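Local coordinates for protein globin III, extracellular (Lumbricus terrestris, PDB 1X9F) that probably carries oxygen on a haem iron as one globin subunit of the giant extracellular haemoglobin (erythrocruorin) of the earthworm, at residues K141-L144 with T145-S149; N76-D79 with L80-L84; P89-D92 with A93-H97; T41-A44 with K45-E49; T122-P125 with Q126-D130. All blocks are in the same frame, centred on the assembly; numbering follows the deposited sequence.

The five contacts are short local stretches of helix, some of them running into the loop that follows, in one globin subunit. Contacts 1, 2 and 3 pack against one another, with centres about 10 to 13 Å apart: contact 1 packs on contact 2 where I143 CD1 meets A81 CB at 3.9 Å, and on contact 3, to which it is also tied by a salt bridge between K146 NZ and D92 OD1 of 2.9 Å. Contacts 1, 2 and 4 reach the haem of this chain through L144, G77 with L78, and L43. Contact 3 instead meets a second haem. Contacts 4 and 5, with centres about 20 Å apart, end two other helices and touch none of the rest.

Contact 1 of 5, residues K141-L144 with T145-S149; sequences KGIL and TKISS
S148 folds back on L144, giving L144 O two donors one helical turn ahead: the hydroxyl S148 OG at 2.6 Å and the amide S148 N at 3.1 Å. They approach from opposite faces of the carbonyl plane. With chi1 at 65°, OG stands between its own backbone N and carbonyl carbon, a position from which the hydroxyl can turn back along the helix. An alanine here would remove that hydroxyl and would probably leave L144 O held by the amide alone. T145 treats K141 O in the same way, OG1 bonding to it at 2.8 Å from above the carbonyl plane while T145 N comes from the other face. K141 CG lies alongside the T145 hydroxyl, and the rest of the lysine chain runs on extended. On the buried flank I143 and I147 point the same way, I143 CG2 resting on I147 CD1 at 3.7 Å, while I147 N donates to I143 O with an N-H...O angle of 169°. K146 is curled by three successive bends beyond CB, which bring CE to within 3.4 Å of G142 O and carry NZ to its salt bridge with D92. The turn belongs to helix 133-148, the last of the globin fold. L144 touches the haem and, together with I147 and S148, packs on F113 of helix 110-127, while I143, K146 and I147 lean on L95 of helix 88-103.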
# COMPACT_ATOMS: atom_id res chain seq x y z
N LYS C 141 8.94 17.72 -32.68
CA LYS C 141 9.53 18.81 -33.45
C LYS C 141 10.67 18.35 -34.34
O LYS C 141 10.71 18.69 -35.53
CB LYS C 141 10.00 19.96 -32.56
CG LYS C 141 10.37 21.20 -33.36
CD LYS C 141 11.22 22.15 -32.56
CE LYS C 141 11.55 23.39 -33.38
NZ LYS C 141 12.46 24.31 -32.64
N GLY C 142 11.60 17.58 -33.77
CA GLY C 142 12.72 17.04 -34.54
C GLY C 142 12.26 16.22 -35.73
O GLY C 142 12.81 16.34 -36.83
N ILE C 143 11.23 15.40 -35.51
CA ILE C 143 10.71 14.50 -36.55
C ILE C 143 10.02 15.27 -37.68
O ILE C 143 10.36 15.12 -38.86
CB ILE C 143 9.75 13.45 -35.92
CG1 ILE C 143 10.54 12.50 -35.00
CG2 ILE C 143 9.01 12.66 -37.02
CD1 ILE C 143 9.66 11.65 -34.09
N LEU C 144 9.03 16.09 -37.29
CA LEU C 144 8.29 16.97 -38.20
C LEU C 144 9.17 17.91 -39.00
O LEU C 144 8.91 18.15 -40.18
CB LEU C 144 7.27 17.80 -37.41
CG LEU C 144 6.15 16.97 -36.77
CD1 LEU C 144 5.36 17.82 -35.80
CD2 LEU C 144 5.22 16.37 -37.84
N THR C 145 10.21 18.44 -38.37
CA THR C 145 11.16 19.30 -39.06
C THR C 145 11.94 18.53 -40.12
O THR C 145 12.16 19.05 -41.22
CB THR C 145 12.13 19.97 -38.06
OG1 THR C 145 11.39 20.83 -37.18
CG2 THR C 145 13.07 20.94 -38.77
N LYS C 146 12.35 17.31 -39.81
CA LYS C 146 13.14 16.51 -40.75
C LYS C 146 12.31 16.08 -41.97
O LYS C 146 12.80 16.16 -43.10
CB LYS C 146 13.74 15.29 -40.04
CG LYS C 146 15.26 15.16 -40.14
CD LYS C 146 16.01 16.08 -39.15
CE LYS C 146 15.99 15.54 -37.70
NZ LYS C 146 16.93 14.41 -37.45
N ILE C 147 11.08 15.63 -41.74
CA ILE C 147 10.19 15.25 -42.85
C ILE C 147 9.86 16.45 -43.74
O ILE C 147 9.73 16.30 -44.96
CB ILE C 147 8.90 14.59 -42.31
CG1 ILE C 147 9.25 13.35 -41.48
CG2 ILE C 147 7.98 14.18 -43.46
CD1 ILE C 147 8.10 12.82 -40.62
N SER C 148 9.74 17.63 -43.14
CA SER C 148 9.30 18.82 -43.89
C SER C 148 10.42 19.74 -44.41
O SER C 148 10.14 20.77 -45.03
CB SER C 148 8.31 19.63 -43.05
OG SER C 148 8.93 20.17 -41.89
N SER C 149 11.68 19.35 -44.17
CA SER C 149 12.86 20.14 -44.58
C SER C 149 13.02 20.33 -46.09
O SER C 149 13.55 21.35 -46.55
CB SER C 149 14.14 19.51 -44.01
OG SER C 149 14.34 18.19 -44.51

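Contact 2 of 5, residues N76-D79 with L80-L84; sequences NGLD and LAINL. With HEM (protoporphyrin IX containing Fe), chain R.
From N76 to N83 the backbone runs as regular alpha-helix, L80, A81, I82 and N83 each donating to the carbonyl four residues back, with I82 N to L78 O the straightest of these at 174°. N83, at the close of the helix, reinforces this with its side chain: ND2 bonds to D79 O at 3.0 Å, so that carbonyl is held by the amide ND2 and the backbone N83 N from opposite faces of its plane. The acceptor lies in the plane of the N83 amide. The carboxylate of D79 is swung to the same flank, CG anti to the backbone N (chi1 -170°), and its plane stands 64° from that of the amide. Although D79 OD2 is 3.1 Å from N83 ND2, the angle is too poor for a bond; OD2 is instead bonded to W19, and OD1 forms a salt bridge with R26 of Globin II. In the globin fold helix 65-83 corresponds to the E helix, which passes beside the haem. G77 and L78 lie against the haem edge: G77 C is 3.5 Å and L78 N 3.4 Å from the haem methyl CMB, and a side chain at G77 would probably be crowded by that methyl. Farther round the helix the branch point L78 CG meets I82 CD1 at 4.2 Å, and W19 of helix 9-20 touches both side chains. Facing Globin II, N83 OD1 accepts from G23 of that chain, and N76 ND2 donates to G70 and D73 of the same subunit.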
# COMPACT_ATOMS: atom_id res chain seq x y z
N ASN C 76 1.92 4.44 -39.26
CA ASN C 76 3.09 3.58 -39.22
C ASN C 76 4.37 4.33 -39.50
O ASN C 76 5.45 3.95 -39.03
CB ASN C 76 2.93 2.36 -40.12
CG ASN C 76 2.28 1.19 -39.41
OD1 ASN C 76 1.60 1.36 -38.39
ND2 ASN C 76 2.47 -0.01 -39.94
N GLY C 77 4.26 5.43 -40.25
CA GLY C 77 5.39 6.31 -40.50
C GLY C 77 5.83 6.96 -39.20
O GLY C 77 7.02 7.04 -38.91
N LEU C 78 4.85 7.42 -38.42
CA LEU C 78 5.11 8.04 -37.12
C LEU C 78 5.58 6.98 -36.12
O LEU C 78 6.47 7.25 -35.30
CB LEU C 78 3.86 8.78 -36.61
CG LEU C 78 3.93 9.44 -35.22
CD1 LEU C 78 5.02 10.50 -35.15
CD2 LEU C 78 2.57 10.04 -34.84
N ASP C 79 5.00 5.78 -36.21
CA ASP C 79 5.44 4.63 -35.41
C ASP C 79 6.90 4.25 -35.68
O ASP C 79 7.65 3.94 -34.75
CB ASP C 79 4.56 3.41 -35.68
CG ASP C 79 4.82 2.27 -34.71
OD1 ASP C 79 5.15 1.15 -35.17
OD2 ASP C 79 4.74 2.42 -33.47
N LEU C 80 7.27 4.27 -36.96
CA LEU C 80 8.63 4.02 -37.40
C LEU C 80 9.62 5.00 -36.79
O LEU C 80 10.62 4.58 -36.20
CB LEU C 80 8.69 4.08 -38.93
CG LEU C 80 10.08 4.03 -39.56
CD1 LEU C 80 10.64 2.63 -39.44
CD2 LEU C 80 10.03 4.45 -41.00
N ALA C 81 9.34 6.29 -36.92
CA ALA C 81 10.20 7.32 -36.34
C ALA C 81 10.39 7.10 -34.83
O ALA C 81 11.53 7.01 -34.35
CB ALA C 81 9.63 8.71 -36.62
N ILE C 82 9.29 6.99 -34.10
CA ILE C 82 9.34 6.79 -32.66
C ILE C 82 10.12 5.52 -32.31
O ILE C 82 10.93 5.53 -31.37
CB ILE C 82 7.91 6.74 -32.05
CG1 ILE C 82 7.23 8.12 -32.18
CG2 ILE C 82 7.95 6.26 -30.58
CD1 ILE C 82 5.78 8.14 -31.72
N ASN C 83 9.89 4.44 -33.05
CA ASN C 83 10.61 3.21 -32.76
C ASN C 83 12.08 3.26 -33.15
O ASN C 83 12.84 2.36 -32.80
CB ASN C 83 9.91 1.98 -33.36
CG ASN C 83 8.86 1.42 -32.43
OD1 ASN C 83 9.14 0.55 -31.60
ND2 ASN C 83 7.64 1.93 -32.53
N LEU C 84 12.47 4.30 -33.88
CA LEU C 84 13.88 4.49 -34.22
C LEU C 84 14.55 5.61 -33.41
O LEU C 84 15.71 5.94 -33.67
CB LEU C 84 14.06 4.69 -35.73
CG LEU C 84 13.90 3.44 -36.61
CD1 LEU C 84 14.02 3.79 -38.09
CD2 LEU C 84 14.90 2.33 -36.25
CHA HEM R . 1.96 10.30 -47.77
CHB HEM R . 4.07 9.82 -43.37
CHC HEM R . 2.64 14.32 -42.12
CHD HEM R . 0.84 14.92 -46.66
C1A HEM R . 2.65 9.71 -46.61
C2A HEM R . 3.09 8.39 -46.62
C3A HEM R . 3.73 8.20 -45.31
C4A HEM R . 3.55 9.53 -44.71
CMA HEM R . 4.39 6.98 -44.73
CAA HEM R . 2.94 7.37 -47.71
CBA HEM R . 4.23 7.27 -48.50
CGA HEM R . 4.03 6.20 -49.55
O1A HEM R . 4.17 5.01 -49.22
O2A HEM R . 3.73 6.56 -50.71
C1B HEM R . 3.85 11.05 -42.62
C2B HEM R . 4.28 11.16 -41.30
C3B HEM R . 3.83 12.41 -41.00
C4B HEM R . 3.23 12.97 -42.10
CMB HEM R . 5.01 10.17 -40.43
CAB HEM R . 4.05 12.99 -39.82
CBB HEM R . 4.38 13.24 -38.52
C1C HEM R . 1.98 14.89 -43.31
C2C HEM R . 1.43 16.17 -43.29
C3C HEM R . 0.96 16.31 -44.57
C4C HEM R . 1.20 15.13 -45.25
CMC HEM R . 1.41 17.17 -42.17
CAC HEM R . 0.23 17.49 -45.09
CBC HEM R . 0.66 18.43 -46.02
C1D HEM R . 0.99 13.66 -47.41
C2D HEM R . 0.48 13.53 -48.70
C3D HEM R . 0.78 12.23 -49.07
C4D HEM R . 1.47 11.69 -47.87
CMD HEM R . -0.22 14.59 -49.52
CAD HEM R . 0.47 11.54 -50.36
CBD HEM R . -0.93 10.96 -50.24
CGD HEM R . -1.18 10.16 -51.49
O1D HEM R . -1.68 10.73 -52.49
O2D HEM R . -0.85 8.96 -51.48
NA HEM R . 2.93 10.44 -45.49
NB HEM R . 3.20 12.12 -43.16
NC HEM R . 1.87 14.23 -44.50
ND HEM R . 1.59 12.57 -46.86
FE HEM R . 2.43 12.35 -45.02

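Contact 3 of 5, residues P89-D92 with A93-H97; sequences PALD and AALDH. With HEM (protoporphyrin IX containing Fe), chain O; PO4 (phosphate ion), chain Q.
L91 and L95 start from different first torsions, and these bring their branches together. L91 has CG anti to the backbone N (chi1 177°), whereas in L95 CG is anti to the carbonyl carbon (chi1 -63°). The two chains therefore cross obliquely, L91 CG lying 3.7 Å from L95 CD1 and L91 CD1 equally far from L95 CG. Beneath them L95 N donates to L91 O at 2.8 Å, and L95 CG also rests against that oxygen. Backbone bonds from A93 N to P89 O, A94 N to A90 O and D96 N to D92 O continue the helix. The small A93 and A94 both pack on A63 of Globin II, and A94 also on L80 and L84 of its own chain. One turn on, H97 sends its ring away from the helix and is bonded at both nitrogens. ND1 gives a nearly straight bond (169°) of 2.7 Å to O2 of the phosphate, while NE2 bonds at 3.0 Å to the propionate oxygen O1A of haem chain O and weakly to its O2A. Both partners lie at the ring edge, and two donating nitrogens are consistent with a charged imidazolium. A leucine in its place would probably leave propionate and phosphate each without this donor. R50 of Globin II binds the same two groups. The phosphate probably came from the crystallisation liquor. Helix 88-103 corresponds to the F helix of globins, and a histidine reaching a second haem, probably that of the partner subunit, marks the site as part of a subunit interface.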
# COMPACT_ATOMS: atom_id res chain seq x y z
N PRO C 89 21.04 7.58 -36.25
CA PRO C 89 21.36 7.51 -37.68
C PRO C 89 20.35 6.72 -38.51
O PRO C 89 20.09 7.09 -39.66
CB PRO C 89 22.74 6.85 -37.71
CG PRO C 89 22.82 6.08 -36.46
CD PRO C 89 22.01 6.81 -35.45
N ALA C 90 19.77 5.66 -37.95
CA ALA C 90 18.70 4.94 -38.65
C ALA C 90 17.44 5.79 -38.75
O ALA C 90 16.74 5.74 -39.76
CB ALA C 90 18.41 3.60 -37.97
N LEU C 91 17.15 6.55 -37.69
CA LEU C 91 16.06 7.52 -37.71
C LEU C 91 16.24 8.54 -38.84
O LEU C 91 15.28 8.85 -39.55
CB LEU C 91 15.92 8.24 -36.36
CG LEU C 91 14.87 9.35 -36.26
CD1 LEU C 91 13.46 8.80 -36.39
CD2 LEU C 91 15.01 10.13 -34.96
N ASP C 92 17.45 9.06 -38.99
CA ASP C 92 17.72 10.06 -40.01
C ASP C 92 17.49 9.57 -41.43
O ASP C 92 16.92 10.28 -42.26
CB ASP C 92 19.11 10.66 -39.86
CG ASP C 92 19.05 12.07 -39.33
OD1 ASP C 92 18.79 12.24 -38.12
OD2 ASP C 92 19.22 13.08 -40.05
N ALA C 93 17.93 8.34 -41.68
CA ALA C 93 17.69 7.69 -42.96
C ALA C 93 16.19 7.58 -43.21
O ALA C 93 15.73 7.84 -44.32
CB ALA C 93 18.34 6.31 -42.97
N ALA C 94 15.45 7.21 -42.17
CA ALA C 94 14.00 7.03 -42.27
C ALA C 94 13.27 8.35 -42.50
O ALA C 94 12.38 8.43 -43.35
CB ALA C 94 13.47 6.32 -41.03
N LEU C 95 13.66 9.37 -41.75
CA LEU C 95 13.02 10.68 -41.86
C LEU C 95 13.38 11.35 -43.18
O LEU C 95 12.56 12.07 -43.76
CB LEU C 95 13.37 11.58 -40.67
CG LEU C 95 12.90 11.08 -39.29
CD1 LEU C 95 13.28 12.09 -38.20
CD2 LEU C 95 11.40 10.80 -39.25
N ASP C 96 14.59 11.09 -43.66
CA ASP C 96 15.02 11.61 -44.96
C ASP C 96 14.21 10.98 -46.10
O ASP C 96 13.76 11.69 -47.00
CB ASP C 96 16.52 11.37 -45.15
CG ASP C 96 17.08 12.14 -46.32
OD1 ASP C 96 17.05 13.39 -46.30
OD2 ASP C 96 17.60 11.57 -47.31
N HIS C 97 14.03 9.66 -46.04
CA HIS C 97 13.14 8.96 -46.97
C HIS C 97 11.73 9.55 -46.97
O HIS C 97 11.18 9.86 -48.03
CB HIS C 97 13.11 7.47 -46.62
CG HIS C 97 12.37 6.63 -47.61
ND1 HIS C 97 12.93 6.18 -48.78
CD2 HIS C 97 11.10 6.14 -47.58
CE1 HIS C 97 12.04 5.45 -49.44
NE2 HIS C 97 10.93 5.41 -48.73
CHA HEM O . 10.50 -1.29 -51.04
CHB HEM O . 7.06 -3.87 -48.74
CHC HEM O . 8.85 -8.00 -50.65
CHD HEM O . 12.16 -5.38 -53.15
C1A HEM O . 9.40 -1.66 -50.14
C2A HEM O . 8.77 -0.68 -49.38
C3A HEM O . 7.72 -1.40 -48.66
C4A HEM O . 7.92 -2.77 -49.17
CMA HEM O . 6.71 -0.88 -47.67
CAA HEM O . 9.10 0.79 -49.26
CBA HEM O . 8.32 1.68 -50.21
CGA HEM O . 8.87 3.07 -50.01
O1A HEM O . 8.51 3.73 -49.01
O2A HEM O . 9.68 3.51 -50.85
C1B HEM O . 7.27 -5.28 -49.08
C2B HEM O . 6.48 -6.25 -48.50
C3B HEM O . 6.99 -7.38 -49.06
C4B HEM O . 8.03 -7.05 -49.90
CMB HEM O . 5.34 -6.11 -47.52
CAB HEM O . 6.48 -8.56 -48.73
CBB HEM O . 5.88 -9.67 -48.36
C1C HEM O . 9.99 -7.63 -51.49
C2C HEM O . 10.75 -8.61 -52.10
C3C HEM O . 11.68 -7.87 -52.81
C4C HEM O . 11.42 -6.52 -52.56
CMC HEM O . 10.54 -10.10 -52.00
CAC HEM O . 12.74 -8.46 -53.66
CBC HEM O . 13.60 -9.34 -53.12
C1D HEM O . 11.98 -3.96 -52.79
C2D HEM O . 12.84 -2.98 -53.27
C3D HEM O . 12.42 -1.80 -52.70
C4D HEM O . 11.27 -2.22 -51.88
CMD HEM O . 14.00 -3.17 -54.23
CAD HEM O . 12.97 -0.41 -52.89
CBD HEM O . 14.28 -0.23 -52.15
CGD HEM O . 14.71 1.20 -52.36
O1D HEM O . 13.99 2.13 -51.92
O2D HEM O . 15.77 1.41 -52.98
NA HEM O . 8.90 -2.93 -50.08
NB HEM O . 8.23 -5.71 -49.93
NC HEM O . 10.34 -6.34 -51.76
ND HEM O . 11.02 -3.55 -51.93
FE HEM O . 9.58 -4.62 -50.99
P PO4 Q . 15.66 7.94 -49.76
O1 PO4 Q . 16.82 8.31 -50.67
O2 PO4 Q . 15.44 6.44 -49.78
O3 PO4 Q . 14.40 8.63 -50.23
O4 PO4 Q . 16.01 8.39 -48.35

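Contact 4 of 5, residues T41-A44 with K45-E49; sequences TKLA and KDIPE. Unlike the reference sequence in segment 45-49: E49 (reference Asp).
The carboxylate of D46 has the carbonyl oxygen K42 O over one face, 3.4 Å from D46 CG, and the ammonium of K42 in front of its two oxygens. K42 NZ completes an i to i+4 salt bridge there. It bonds to D46 OD2 at 3.2 Å through the syn lone pair, and weakly to D46 OD1 at 3.0 Å. This is the C-terminal end of helix 28-46, the counterpart of the globin B helix, just before the short helix 50-53. The lysine chain leaves with CG anti to the backbone N and then bends at chi2 (79°) and again at its end, which brings NZ back over the next turn to the aspartate, the two side chains crossing at a slant. K42 and D46 border helix 110-127, touching I119 and K115 respectively, so the ion pair sits where two helices meet, on a partly exposed surface where solvent would probably weaken its pull. On the inner side L43 contacts the haem and V50, and its CD1 approaches I47 CD1 at 4.4 Å, a light apolar touch. The backbone keeps its helical bonding from K45 N to T41 O and from D46 N to K42 O. The last turn is closed by I47 N, which donates to L43 O at 3.0 Å in the carbonyl plane; D46 N adds a weak second bond to that oxygen. I47 is the first residue to leave helical torsions (phi -130°, psi 89°), and P48, which has no N-H to offer, meets A44 O through its CA, a CH...O contact of 3.3 Å.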
# COMPACT_ATOMS: atom_id res chain seq x y z
N THR C 41 -8.13 14.65 -40.76
CA THR C 41 -9.41 15.34 -40.86
C THR C 41 -9.36 16.73 -40.23
O THR C 41 -9.81 17.71 -40.83
CB THR C 41 -10.53 14.46 -40.24
OG1 THR C 41 -11.09 13.63 -41.27
CG2 THR C 41 -11.72 15.31 -39.78
N LYS C 42 -8.81 16.80 -39.01
CA LYS C 42 -8.65 18.06 -38.30
C LYS C 42 -7.68 18.97 -39.05
O LYS C 42 -7.90 20.19 -39.13
CB LYS C 42 -8.15 17.79 -36.87
CG LYS C 42 -7.99 19.03 -35.97
CD LYS C 42 -9.31 19.52 -35.38
CE LYS C 42 -9.09 20.65 -34.36
NZ LYS C 42 -8.40 21.85 -34.96
N LEU C 43 -6.63 18.38 -39.62
CA LEU C 43 -5.68 19.14 -40.42
C LEU C 43 -6.37 19.81 -41.61
O LEU C 43 -6.18 21.00 -41.84
CB LEU C 43 -4.52 18.26 -40.90
CG LEU C 43 -3.46 18.95 -41.77
CD1 LEU C 43 -2.63 19.97 -40.97
CD2 LEU C 43 -2.54 17.92 -42.39
N ALA C 44 -7.18 19.04 -42.34
CA ALA C 44 -7.89 19.57 -43.51
C ALA C 44 -8.93 20.63 -43.12
O ALA C 44 -9.13 21.61 -43.85
CB ALA C 44 -8.54 18.44 -44.31
N LYS C 45 -9.58 20.42 -41.98
CA LYS C 45 -10.52 21.39 -41.42
C LYS C 45 -9.87 22.75 -41.22
O LYS C 45 -10.46 23.78 -41.56
CB LYS C 45 -11.06 20.89 -40.07
CG LYS C 45 -12.23 21.70 -39.51
CD LYS C 45 -13.59 21.03 -39.74
CE LYS C 45 -13.87 20.74 -41.22
NZ LYS C 45 -15.16 19.98 -41.40
N ASP C 46 -8.65 22.76 -40.68
CA ASP C 46 -7.93 24.00 -40.38
C ASP C 46 -7.28 24.64 -41.60
O ASP C 46 -7.17 25.87 -41.67
CB ASP C 46 -6.86 23.77 -39.32
CG ASP C 46 -7.43 23.35 -37.99
OD1 ASP C 46 -6.64 22.97 -37.10
OD2 ASP C 46 -8.66 23.37 -37.72
N ILE C 47 -6.82 23.82 -42.53
CA ILE C 47 -6.17 24.33 -43.73
C ILE C 47 -6.81 23.66 -44.95
O ILE C 47 -6.33 22.62 -45.41
CB ILE C 47 -4.64 24.06 -43.69
CG1 ILE C 47 -4.03 24.56 -42.38
CG2 ILE C 47 -3.95 24.72 -44.90
CD1 ILE C 47 -2.54 24.22 -42.22
N PRO C 48 -7.88 24.26 -45.48
CA PRO C 48 -8.75 23.60 -46.48
C PRO C 48 -8.02 23.08 -47.71
O PRO C 48 -8.45 22.08 -48.31
CB PRO C 48 -9.72 24.72 -46.88
CG PRO C 48 -9.03 26.00 -46.48
CD PRO C 48 -8.32 25.64 -45.19
N GLU C 49 -6.93 23.74 -48.10
CA GLU C 49 -6.13 23.31 -49.25
C GLU C 49 -5.62 21.88 -49.07
O GLU C 49 -5.30 21.21 -50.06
CB GLU C 49 -4.97 24.29 -49.51
CG GLU C 49 -3.83 24.17 -48.51
CD GLU C 49 -2.58 24.94 -48.90
OE1 GLU C 49 -2.05 24.72 -50.01
OE2 GLU C 49 -2.11 25.76 -48.07

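Contact 5 of 5, residues T122-P125 with Q126-D130; sequences TGLP and QVLDD
L124 O is held by two amides of the following turn. L128 N comes nearly along the C=O axis at 2.8 Å, with an N-H...O angle of 162°, and V127 N approaches from well above the carbonyl plane at 2.9 Å. The neighbouring carbonyl, G123 O, is bonded only weakly within the two segments: by Q126 N at 3.0 Å and, at a longer distance, by V127 N. The side chains of V127 and L128 also lie close to L124 O, V127 CG2 at 3.3 Å and L128 CG at 3.4 Å. L124 and L128 lie side by side and point the same way, CD2 of the first meeting CD1 of the second at 4.2 Å; W136 of helix 133-148 touches both. On the outer flank Q126 runs back alongside T122. Its CG is anti to the carbonyl carbon (chi1 -73°) and the rest of the chain is extended, which places OE1 3.9 Å from T122 CG2 and CG near T122 O, while NE2 bonds weakly to T5 of hemoglobin chain d1. T122 OG1 is bonded to E118 O within its own helix. P125 has no N-H to give to the turn before it, and helix 110-127, the G helix of the globin fold, kinks there. Because the chain leaves the helix at L128, P125 O receives no amide hydrogen bond from Q126-D130; it is taken instead by K9 of hemoglobin chain d1, whose positive charge probably draws on the partial negative charge of the helix end, so this helix end helps to form the contact between the two subunits.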
# COMPACT_ATOMS: atom_id res chain seq x y z
N THR C 122 -2.25 18.16 -29.21
CA THR C 122 -3.55 18.23 -28.57
C THR C 122 -4.19 16.84 -28.46
O THR C 122 -4.73 16.48 -27.41
CB THR C 122 -4.45 19.20 -29.35
OG1 THR C 122 -3.87 20.52 -29.29
CG2 THR C 122 -5.82 19.38 -28.67
N GLY C 123 -4.10 16.07 -29.53
CA GLY C 123 -4.78 14.78 -29.61
C GLY C 123 -4.16 13.66 -28.78
O GLY C 123 -4.88 12.80 -28.27
N LEU C 124 -2.84 13.66 -28.66
CA LEU C 124 -2.15 12.57 -27.96
C LEU C 124 -2.56 12.41 -26.49
O LEU C 124 -2.88 11.29 -26.08
CB LEU C 124 -0.63 12.67 -28.11
CG LEU C 124 -0.01 12.28 -29.46
CD1 LEU C 124 1.37 12.89 -29.60
CD2 LEU C 124 0.05 10.77 -29.66
N PRO C 125 -2.56 13.48 -25.69
CA PRO C 125 -3.00 13.35 -24.30
C PRO C 125 -4.45 12.88 -24.21
O PRO C 125 -4.86 12.37 -23.17
CB PRO C 125 -2.87 14.77 -23.74
CG PRO C 125 -2.75 15.66 -24.90
CD PRO C 125 -2.14 14.86 -26.00
N GLN C 126 -5.20 13.04 -25.30
CA GLN C 126 -6.60 12.60 -25.34
C GLN C 126 -6.73 11.08 -25.45
O GLN C 126 -7.78 10.52 -25.12
CB GLN C 126 -7.36 13.29 -26.49
CG GLN C 126 -7.68 14.78 -26.25
CD GLN C 126 -8.33 15.47 -27.46
OE1 GLN C 126 -8.36 16.70 -27.53
NE2 GLN C 126 -8.84 14.68 -28.41
N VAL C 127 -5.67 10.41 -25.90
CA VAL C 127 -5.66 8.95 -25.94
C VAL C 127 -4.71 8.33 -24.90
O VAL C 127 -4.97 7.22 -24.42
CB VAL C 127 -5.41 8.40 -27.36
CG1 VAL C 127 -6.46 8.94 -28.33
CG2 VAL C 127 -4.01 8.73 -27.86
N LEU C 128 -3.65 9.04 -24.54
CA LEU C 128 -2.68 8.55 -23.55
C LEU C 128 -2.91 9.22 -22.21
O LEU C 128 -2.80 10.44 -22.11
CB LEU C 128 -1.25 8.84 -24.00
CG LEU C 128 -0.93 8.53 -25.46
CD1 LEU C 128 0.43 9.10 -25.85
CD2 LEU C 128 -0.96 7.03 -25.68
N ASP C 129 -3.23 8.45 -21.18
CA ASP C 129 -3.41 9.07 -19.86
C ASP C 129 -2.07 9.35 -19.18
O ASP C 129 -2.02 9.84 -18.06
CB ASP C 129 -4.36 8.28 -18.96
CG ASP C 129 -3.86 6.88 -18.64
OD1 ASP C 129 -2.68 6.55 -18.94
OD2 ASP C 129 -4.58 6.02 -18.08
N ASP C 130 -0.99 9.02 -19.89
CA ASP C 130 0.34 9.36 -19.42
C ASP C 130 1.10 10.09 -20.53
O ASP C 130 1.45 9.48 -21.55
CB ASP C 130 1.08 8.10 -18.99
CG ASP C 130 2.32 8.39 -18.17
OD1 ASP C 130 3.23 7.54 -18.18
OD2 ASP C 130 2.48 9.44 -17.51